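PDB 3X44: O-ureido-L-serine synthase from Streptomyces lavendulae, which catalyses the pyridoxal-phosphate-dependent addition of hydroxyurea to O-acetyl-L-serine, giving O-ureido-L-serine for D-cycloserine biosynthesis, and also makes L-cysteine from sulfide. Local coordinates for residues D249-L254 with T300-G305; L19-P24 with A256-F261; P203-M208 with M242-A247. The protein carries 1 engineered substitution. One frame throughout, in Å; residues are numbered along the deposited sequence.

Contact 1 of 3, residues D249-L254 with T300-G305; sequences DTSRRL and TFLFDG
Leu302 packs its CD1 methyl between two residues of one helix, Ser251 and Arg252. Leu302 CD1 lies 3.5 Å from Ser251 OG and 3.9 Å from Arg252 CG. With CG of Leu302 anti to its backbone N (chi1 169°), the side chain is carried over to the helix. This is the tight, buried part of the contact. Ser251 OG is hydrogen-bonded to the backbone oxygen of Ala262, so its polar end is satisfied beside the methyl.

The outer part is polar and only partly buried. Arg252 runs extended from CG to NE, past Leu302 in the opposite direction, and puts the edge of its guanidinium against the loop backbone. Arg252 NE donates to Leu302 O at 2.9 Å, and Arg252 NH2 donates to the same oxygen at 3.0 Å. This is a side-on arginine grip on one carbonyl oxygen, and it ties the helix to the loop. Both nitrogens come from the same face of that carbonyl, NH2 well above its plane. Arg252 NH2 also donates to Asp304 O at 2.7 Å, on a lone pair but with a bent N-H...O angle of 134°. One side chain thus holds two carbonyls of the loop, the second at its exposed end.

Segment 249-254 is the middle of helix 244-257, and 300-305 belongs to the loop between strand 285-290 and helix 312-319. Thr250 and Leu254 turn to helix 264-278, while Phe303 packs on Phe261 and on Lys103 of the second subunit.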
loop_
_atom_site.group_PDB
_atom_site.type_symbol
_atom_site.label_atom_id
_atom_site.label_comp_id
_atom_site.label_asym_id
_atom_site.label_seq_id
_atom_site.Cartn_x
_atom_site.Cartn_y
_atom_site.Cartn_z
ATOM N N ASP A 249 -29.269 -5.826 -15.231
ATOM C CA ASP A 249 -28.648 -5.794 -16.551
ATOM C C ASP A 249 -27.318 -5.046 -16.516
ATOM O O ASP A 249 -26.387 -5.383 -17.246
ATOM C CB ASP A 249 -29.585 -5.114 -17.552
ATOM C CG ASP A 249 -30.805 -5.953 -17.874
ATOM O OD1 ASP A 249 -31.721 -5.421 -18.534
ATOM O OD2 ASP A 249 -30.851 -7.139 -17.472
ATOM N N THR A 250 -27.227 -4.033 -15.662
ATOM C CA THR A 250 -26.001 -3.256 -15.564
ATOM C C THR A 250 -24.901 -4.061 -14.866
ATOM O O THR A 250 -23.714 -3.922 -15.188
ATOM C CB THR A 250 -26.274 -1.927 -14.840
ATOM O OG1 THR A 250 -27.344 -1.246 -15.514
ATOM C CG2 THR A 250 -25.055 -1.043 -14.856
ATOM N N SER A 251 -25.296 -4.918 -13.927
ATOM C CA SER A 251 -24.333 -5.769 -13.228
ATOM C C SER A 251 -23.768 -6.760 -14.252
ATOM O O SER A 251 -22.579 -7.086 -14.245
ATOM C CB SER A 251 -25.020 -6.540 -12.098
ATOM O OG SER A 251 -24.289 -7.709 -11.762
ATOM N N ARG A 252 -24.642 -7.234 -15.130
ATOM C CA ARG A 252 -24.251 -8.173 -16.171
ATOM C C ARG A 252 -23.237 -7.511 -17.082
ATOM O O ARG A 252 -22.199 -8.097 -17.404
ATOM C CB ARG A 252 -25.477 -8.602 -16.990
ATOM C CG ARG A 252 -26.335 -9.649 -16.304
ATOM C CD ARG A 252 -27.459 -10.155 -17.203
ATOM N NE ARG A 252 -28.115 -11.316 -16.609
ATOM C CZ ARG A 252 -29.232 -11.874 -17.064
ATOM N NH1 ARG A 252 -29.841 -11.384 -18.137
ATOM N NH2 ARG A 252 -29.746 -12.922 -16.434
ATOM N N ARG A 253 -23.538 -6.277 -17.482
ATOM C CA ARG A 253 -22.670 -5.513 -18.375
ATOM C C ARG A 253 -21.295 -5.265 -17.764
ATOM O O ARG A 253 -20.275 -5.284 -18.460
ATOM C CB ARG A 253 -23.328 -4.169 -18.727
ATOM C CG ARG A 253 -24.499 -4.271 -19.720
ATOM C CD ARG A 253 -24.841 -2.898 -20.322
ATOM N NE ARG A 253 -23.678 -2.308 -20.992
ATOM C CZ ARG A 253 -23.560 -1.021 -21.299
ATOM N NH1 ARG A 253 -24.533 -0.168 -21.002
ATOM N NH2 ARG A 253 -22.461 -0.581 -21.889
ATOM N N LEU A 254 -21.268 -5.025 -16.460
ATOM C CA LEU A 254 -20.016 -4.769 -15.768
ATOM C C LEU A 254 -19.088 -5.967 -15.862
ATOM O O LEU A 254 -17.925 -5.833 -16.245
ATOM C CB LEU A 254 -20.282 -4.442 -14.293
ATOM C CG LEU A 254 -20.569 -2.974 -14.001
ATOM C CD1 LEU A 254 -21.303 -2.849 -12.679
ATOM C CD2 LEU A 254 -19.253 -2.202 -13.970
ATOM N N THR A 300 -29.835 -15.945 -7.952
ATOM C CA THR A 300 -30.802 -14.865 -8.100
ATOM C C THR A 300 -31.127 -14.594 -9.564
ATOM O O THR A 300 -30.550 -15.209 -10.460
ATOM C CB THR A 300 -30.271 -13.582 -7.461
ATOM O OG1 THR A 300 -29.210 -13.052 -8.267
ATOM C CG2 THR A 300 -29.742 -13.876 -6.049
ATOM N N PHE A 301 -32.040 -13.660 -9.807
ATOM C CA PHE A 301 -32.429 -13.354 -11.173
ATOM C C PHE A 301 -31.291 -12.766 -11.989
ATOM O O PHE A 301 -31.441 -12.492 -13.178
ATOM C CB PHE A 301 -33.665 -12.442 -11.190
ATOM C CG PHE A 301 -33.385 -10.999 -10.887
ATOM C CD1 PHE A 301 -33.941 -9.999 -11.684
ATOM C CD2 PHE A 301 -32.638 -10.629 -9.777
ATOM C CE1 PHE A 301 -33.764 -8.648 -11.372
ATOM C CE2 PHE A 301 -32.453 -9.284 -9.455
ATOM C CZ PHE A 301 -33.019 -8.290 -10.255
ATOM N N LEU A 302 -30.141 -12.590 -11.344
ATOM C CA LEU A 302 -28.979 -12.066 -12.033
ATOM C C LEU A 302 -28.553 -13.105 -13.065
ATOM O O LEU A 302 -27.948 -12.782 -14.093
ATOM C CB LEU A 302 -27.839 -11.826 -11.042
ATOM C CG LEU A 302 -26.489 -11.515 -11.682
ATOM C CD1 LEU A 302 -26.590 -10.202 -12.460
ATOM C CD2 LEU A 302 -25.422 -11.426 -10.602
ATOM N N PHE A 303 -28.887 -14.359 -12.780
ATOM C CA PHE A 303 -28.536 -15.457 -13.659
ATOM C C PHE A 303 -29.733 -16.111 -14.351
ATOM O O PHE A 303 -29.656 -17.263 -14.790
ATOM C CB PHE A 303 -27.733 -16.497 -12.873
ATOM C CG PHE A 303 -26.295 -16.106 -12.663
ATOM C CD1 PHE A 303 -25.944 -15.207 -11.658
ATOM C CD2 PHE A 303 -25.291 -16.629 -13.480
ATOM C CE1 PHE A 303 -24.617 -14.832 -11.467
ATOM C CE2 PHE A 303 -23.963 -16.263 -13.300
ATOM C CZ PHE A 303 -23.622 -15.362 -12.292
ATOM N N ASP A 304 -30.838 -15.374 -14.452
ATOM C CA ASP A 304 -32.026 -15.889 -15.131
ATOM C C ASP A 304 -31.637 -16.078 -16.600
ATOM O O ASP A 304 -31.092 -15.169 -17.223
ATOM C CB ASP A 304 -33.180 -14.885 -15.040
ATOM C CG ASP A 304 -34.022 -15.060 -13.778
ATOM O OD1 ASP A 304 -33.899 -16.104 -13.098
ATOM O OD2 ASP A 304 -34.809 -14.138 -13.469
ATOM N N GLY A 305 -31.903 -17.260 -17.142
ATOM C CA GLY A 305 -31.572 -17.526 -18.532
ATOM C C GLY A 305 -30.140 -17.964 -18.787
ATOM O O GLY A 305 -29.762 -18.210 -19.936
#

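Contact 2 of 3, residues L19-P24 with A256-F261; sequences LQRMAP and AEEGIF
The carboxylate of Glu258 meets the loop backbone through both its oxygens. Glu258 OE1 accepts from Gln20 N at 2.7 Å, and Glu258 OE2 accepts from Arg21 N, also at 2.7 Å. Both donors sit on the syn sides, 22° out of the carboxylate plane. Met22 N adds a third bond, 2.8 Å to Glu258 OE2, nearly along the C-O axis. The other flat group is the guanidinium of Arg21. Its edge faces Glu257 O, which lies close to its plane and takes a hydrogen bond from Arg21 NH1 at 2.7 Å. No N-H of this guanidinium points at the Glu258 carboxylate.

Glu258 reaches the loop because its chain folds at chi2 (-87°). Glu258 CG then rests 3.7 Å from Met22 SD. Arg21 bends at chi3 (73°), which brings NH1 back toward the helix end. Arg21 NH1 also bonds to the backbone oxygen of Ala84 of the second subunit. Deeper in, Leu19 CD2 touches Ile260 CD1 at 3.9 Å, the two side chains crossing at about a right angle. Met22 CG lies 3.6 Å from Glu257 OE1, whose charge is paired with Arg253.

The contact joins the loop between strands 16-18 and 28-33 to the C-terminal end of helix 244-257. Three successive backbone amides share one buried carboxylate. This anchors the loop through its main chain. Such donors probably stabilise the negative charge of Glu258 and favour its ionised form.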
loop_
_atom_site.group_PDB
_atom_site.type_symbol
_atom_site.label_atom_id
_atom_site.label_comp_id
_atom_site.label_asym_id
_atom_site.label_seq_id
_atom_site.Cartn_x
_atom_site.Cartn_y
_atom_site.Cartn_z
ATOM N N LEU A 19 -13.963 2.745 -15.207
ATOM C CA LEU A 19 -14.630 1.863 -16.158
ATOM C C LEU A 19 -13.984 2.225 -17.501
ATOM O O LEU A 19 -13.816 3.404 -17.827
ATOM C CB LEU A 19 -16.145 2.126 -16.189
ATOM C CG LEU A 19 -16.918 1.738 -14.918
ATOM C CD1 LEU A 19 -18.423 1.696 -15.199
ATOM C CD2 LEU A 19 -16.441 0.378 -14.422
ATOM N N GLN A 20 -13.616 1.208 -18.270
ATOM C CA GLN A 20 -12.942 1.414 -19.544
ATOM C C GLN A 20 -13.804 1.584 -20.793
ATOM O O GLN A 20 -13.387 2.261 -21.732
ATOM C CB GLN A 20 -11.946 0.278 -19.767
ATOM C CG GLN A 20 -10.733 0.356 -18.858
ATOM C CD GLN A 20 -9.725 1.385 -19.334
ATOM O OE1 GLN A 20 -10.076 2.536 -19.612
ATOM N NE2 GLN A 20 -8.467 0.979 -19.431
ATOM N N ARG A 21 -14.988 0.982 -20.827
ATOM C CA ARG A 21 -15.827 1.120 -22.011
ATOM C C ARG A 21 -17.314 1.391 -21.781
ATOM O O ARG A 21 -18.017 1.766 -22.709
ATOM C CB ARG A 21 -15.674 -0.115 -22.907
ATOM C CG ARG A 21 -15.713 -1.446 -22.172
ATOM C CD ARG A 21 -15.428 -2.613 -23.116
ATOM N NE ARG A 21 -14.017 -2.675 -23.505
ATOM C CZ ARG A 21 -13.044 -3.137 -22.726
ATOM N NH1 ARG A 21 -13.321 -3.583 -21.507
ATOM N NH2 ARG A 21 -11.791 -3.153 -23.166
ATOM N N MET A 22 -17.795 1.225 -20.554
ATOM C CA MET A 22 -19.209 1.434 -20.280
ATOM C C MET A 22 -19.651 2.892 -20.167
ATOM O O MET A 22 -20.819 3.213 -20.400
ATOM C CB MET A 22 -19.606 0.684 -19.009
ATOM C CG MET A 22 -19.888 -0.785 -19.230
ATOM S SD MET A 22 -20.236 -1.624 -17.684
ATOM C CE MET A 22 -21.881 -1.022 -17.322
ATOM N N ALA A 23 -18.728 3.773 -19.815
ATOM C CA ALA A 23 -19.061 5.184 -19.658
ATOM C C ALA A 23 -19.086 5.978 -20.957
ATOM O O ALA A 23 -18.337 5.688 -21.886
ATOM C CB ALA A 23 -18.083 5.835 -18.693
ATOM N N PRO A 24 -19.971 6.988 -21.040
ATOM C CA PRO A 24 -20.058 7.820 -22.246
ATOM C C PRO A 24 -18.694 8.483 -22.469
ATOM O O PRO A 24 -18.057 8.945 -21.521
ATOM C CB PRO A 24 -21.156 8.832 -21.914
ATOM C CG PRO A 24 -21.947 8.195 -20.804
ATOM C CD PRO A 24 -20.959 7.383 -20.020
ATOM N N ALA A 256 -19.263 -8.593 -17.941
ATOM C CA ALA A 256 -18.938 -8.964 -19.320
ATOM C C ALA A 256 -18.223 -7.894 -20.160
ATOM O O ALA A 256 -17.565 -8.215 -21.164
ATOM C CB ALA A 256 -20.213 -9.419 -20.037
ATOM N N GLU A 257 -18.335 -6.631 -19.752
ATOM C CA GLU A 257 -17.711 -5.543 -20.502
ATOM C C GLU A 257 -16.533 -4.887 -19.791
ATOM O O GLU A 257 -15.752 -4.160 -20.405
ATOM C CB GLU A 257 -18.762 -4.484 -20.841
ATOM C CG GLU A 257 -19.816 -4.972 -21.817
ATOM C CD GLU A 257 -20.950 -3.985 -21.999
ATOM O OE1 GLU A 257 -20.680 -2.769 -22.085
ATOM O OE2 GLU A 257 -22.115 -4.426 -22.061
ATOM N N GLU A 258 -16.390 -5.151 -18.500
ATOM C CA GLU A 258 -15.297 -4.552 -17.750
ATOM C C GLU A 258 -14.553 -5.560 -16.884
ATOM O O GLU A 258 -13.507 -5.249 -16.313
ATOM C CB GLU A 258 -15.834 -3.411 -16.878
ATOM C CG GLU A 258 -16.619 -2.358 -17.652
ATOM C CD GLU A 258 -15.725 -1.270 -18.221
ATOM O OE1 GLU A 258 -14.496 -1.317 -17.978
ATOM O OE2 GLU A 258 -16.249 -0.371 -18.909
ATOM N N GLY A 259 -15.077 -6.771 -16.790
ATOM C CA GLY A 259 -14.418 -7.764 -15.964
ATOM C C GLY A 259 -14.623 -7.492 -14.480
ATOM O O GLY A 259 -13.815 -7.896 -13.651
ATOM N N ILE A 260 -15.694 -6.786 -14.143
ATOM C CA ILE A 260 -15.998 -6.496 -12.741
ATOM C C ILE A 260 -17.328 -7.167 -12.403
ATOM O O ILE A 260 -18.381 -6.788 -12.916
ATOM C CB ILE A 260 -16.090 -4.978 -12.480
ATOM C CG1 ILE A 260 -14.757 -4.315 -12.833
ATOM C CG2 ILE A 260 -16.395 -4.717 -11.004
ATOM C CD1 ILE A 260 -14.824 -2.807 -12.921
ATOM N N PHE A 261 -17.253 -8.184 -11.546
ATOM C CA PHE A 261 -18.410 -8.968 -11.134
ATOM C C PHE A 261 -18.929 -8.510 -9.773
ATOM O O PHE A 261 -18.327 -8.798 -8.743
ATOM C CB PHE A 261 -18.016 -10.446 -11.075
ATOM C CG PHE A 261 -19.175 -11.377 -10.905
ATOM C CD1 PHE A 261 -20.336 -11.207 -11.657
ATOM C CD2 PHE A 261 -19.108 -12.428 -9.993
ATOM C CE1 PHE A 261 -21.411 -12.067 -11.503
ATOM C CE2 PHE A 261 -20.178 -13.297 -9.831
ATOM C CZ PHE A 261 -21.335 -13.118 -10.587
#

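Contact 3 of 3, residues P203-M208 with M242-A247; sequences PSNAAM and MDEVTA
Ser204 and Met242 are joined by a backbone bond, Ser204 N to Met242 O at 2.8 Å. The same Met242 O receives a CA-H...O contact from Pro203 CA at 3.2 Å. Ser204 OG packs against Asp243, 3.3 Å from Asp243 CB. Next to this, Asn205 and Glu244 cross at about a right angle, with amide and carboxylate planes 82° apart. Asn205 ND2 gives a weak hydrogen bond of 3.2 Å to Glu244 OE2, nearly straight at 165°. The CG of Asn205 sits between its backbone N and carbonyl carbon (chi1 42°), which aims the amide at Glu244. A water bridges the same two residues: it donates to Asn205 OD1 and accepts from Glu244 N, 2.7 Å from each.

Pro203 and Met242 form a parallel beta bridge at the ends of strands 197-203 and 238-242, the latter outermost in the mixed sheet within this chain. Past it, Pro203 to Ala206 make a type I turn, and Asp243 is the N-cap of helix 244-257. Asp243 OD2 accepts from Thr246 N at 2.8 Å, a capping bond.

Further out, Glu244 OE2 has a stronger partner in Gln218 N, which helps fix the carboxylate. Met242 lies on Ala271 and Thr272 of helix 264-278. Pro203 packs on Ala223, and its side chain is about 9 Å from the bound cofactor-product adduct (PUS).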
loop_
_atom_site.group_PDB
_atom_site.type_symbol
_atom_site.label_atom_id
_atom_site.label_comp_id
_atom_site.label_asym_id
_atom_site.label_seq_id
_atom_site.Cartn_x
_atom_site.Cartn_y
_atom_site.Cartn_z
ATOM N N PRO A 203 -34.819 1.790 -4.894
ATOM C CA PRO A 203 -35.388 0.940 -5.945
ATOM C C PRO A 203 -36.700 1.566 -6.409
ATOM O O PRO A 203 -37.428 2.154 -5.603
ATOM C CB PRO A 203 -35.604 -0.412 -5.255
ATOM C CG PRO A 203 -34.793 -0.344 -3.972
ATOM C CD PRO A 203 -34.792 1.114 -3.586
ATOM N N SER A 204 -36.992 1.455 -7.703
ATOM C CA SER A 204 -38.219 2.015 -8.262
ATOM C C SER A 204 -39.436 1.575 -7.456
ATOM O O SER A 204 -40.382 2.339 -7.278
ATOM C CB SER A 204 -38.413 1.554 -9.711
ATOM O OG SER A 204 -37.412 2.074 -10.568
ATOM N N ASN A 205 -39.401 0.333 -6.978
ATOM C CA ASN A 205 -40.516 -0.226 -6.218
ATOM C C ASN A 205 -40.397 -0.108 -4.697
ATOM O O ASN A 205 -41.191 -0.693 -3.962
ATOM C CB ASN A 205 -40.733 -1.696 -6.609
ATOM C CG ASN A 205 -39.429 -2.472 -6.767
ATOM O OD1 ASN A 205 -38.342 -1.897 -6.807
ATOM N ND2 ASN A 205 -39.542 -3.795 -6.861
ATOM N N ALA A 206 -39.419 0.650 -4.220
ATOM C CA ALA A 206 -39.258 0.814 -2.778
ATOM C C ALA A 206 -38.737 2.202 -2.435
ATOM O O ALA A 206 -37.772 2.355 -1.681
ATOM C CB ALA A 206 -38.321 -0.262 -2.228
ATOM N N ALA A 207 -39.386 3.217 -2.998
ATOM C CA ALA A 207 -39.003 4.604 -2.754
ATOM C C ALA A 207 -39.582 5.035 -1.410
ATOM O O ALA A 207 -40.530 5.826 -1.343
ATOM C CB ALA A 207 -39.525 5.491 -3.870
ATOM N N MET A 208 -39.006 4.489 -0.346
ATOM C CA MET A 208 -39.433 4.771 1.020
ATOM C C MET A 208 -39.171 6.218 1.438
ATOM O O MET A 208 -40.037 6.870 2.015
ATOM C CB MET A 208 -38.718 3.811 1.982
ATOM C CG MET A 208 -39.242 3.820 3.411
ATOM S SD MET A 208 -40.916 3.162 3.540
ATOM C CE MET A 208 -41.810 4.620 3.954
ATOM N N MET A 242 -34.157 3.776 -9.292
ATOM C CA MET A 242 -33.549 2.872 -10.260
ATOM C C MET A 242 -34.328 1.563 -10.166
ATOM O O MET A 242 -34.550 1.042 -9.069
ATOM C CB MET A 242 -32.072 2.635 -9.929
ATOM C CG MET A 242 -31.403 1.558 -10.786
ATOM S SD MET A 242 -31.585 1.839 -12.575
ATOM C CE MET A 242 -30.721 3.408 -12.764
ATOM N N ASP A 243 -34.757 1.042 -11.308
ATOM C CA ASP A 243 -35.516 -0.197 -11.320
ATOM C C ASP A 243 -34.572 -1.393 -11.239
ATOM O O ASP A 243 -33.463 -1.369 -11.779
ATOM C CB ASP A 243 -36.384 -0.272 -12.579
ATOM C CG ASP A 243 -35.568 -0.445 -13.833
ATOM O OD1 ASP A 243 -35.063 0.568 -14.349
ATOM O OD2 ASP A 243 -35.425 -1.599 -14.293
ATOM N N GLU A 244 -35.027 -2.445 -10.569
ATOM C CA GLU A 244 -34.214 -3.634 -10.370
ATOM C C GLU A 244 -33.704 -4.316 -11.631
ATOM O O GLU A 244 -32.575 -4.790 -11.652
ATOM C CB GLU A 244 -34.968 -4.643 -9.498
ATOM C CG GLU A 244 -36.335 -5.053 -10.024
ATOM C CD GLU A 244 -37.164 -5.747 -8.963
ATOM O OE1 GLU A 244 -38.051 -6.553 -9.321
ATOM O OE2 GLU A 244 -36.925 -5.491 -7.766
ATOM N N VAL A 245 -34.524 -4.362 -12.675
ATOM C CA VAL A 245 -34.119 -4.999 -13.925
ATOM C C VAL A 245 -32.935 -4.262 -14.546
ATOM O O VAL A 245 -31.938 -4.884 -14.932
ATOM C CB VAL A 245 -35.285 -5.043 -14.940
ATOM C CG1 VAL A 245 -34.875 -5.837 -16.177
ATOM C CG2 VAL A 245 -36.499 -5.680 -14.298
ATOM N N THR A 246 -33.039 -2.942 -14.647
ATOM C CA THR A 246 -31.950 -2.152 -15.208
ATOM C C THR A 246 -30.674 -2.411 -14.402
ATOM O O THR A 246 -29.590 -2.542 -14.959
ATOM C CB THR A 246 -32.256 -0.649 -15.142
ATOM O OG1 THR A 246 -33.414 -0.358 -15.930
ATOM C CG2 THR A 246 -31.079 0.147 -15.664
ATOM N N ALA A 247 -30.824 -2.485 -13.084
ATOM C CA ALA A 247 -29.695 -2.724 -12.187
ATOM C C ALA A 247 -29.059 -4.075 -12.485
ATOM O O ALA A 247 -27.834 -4.196 -12.576
ATOM C CB ALA A 247 -30.168 -2.678 -10.730
HETATM O O HOH W 1 -37.405 -1.952 -9.363
#

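How the contacts relate
All three contacts use helix 244-257. Contact 3 lies at its N-terminal end, contact 1 along its middle and contact 2 at its C-terminal end. Centres of contacts 1 and 2 are 14 Å apart, those of 1 and 3 are 15 Å, and those of 2 and 3 are 22 Å. Contacts 1 and 2 touch through a probable hydrogen bond from Ile260 N to Leu254 O and through Leu254 and Met22; Phe301 CZ brings contact 1 to Glu244 O. Along the chain, contact 3 closes before contact 1 opens, and the segments of contacts 1 and 2 alternate. One helix therefore links the loop 19-24, the strand ends of the mixed sheet and the loop after strand 285-290.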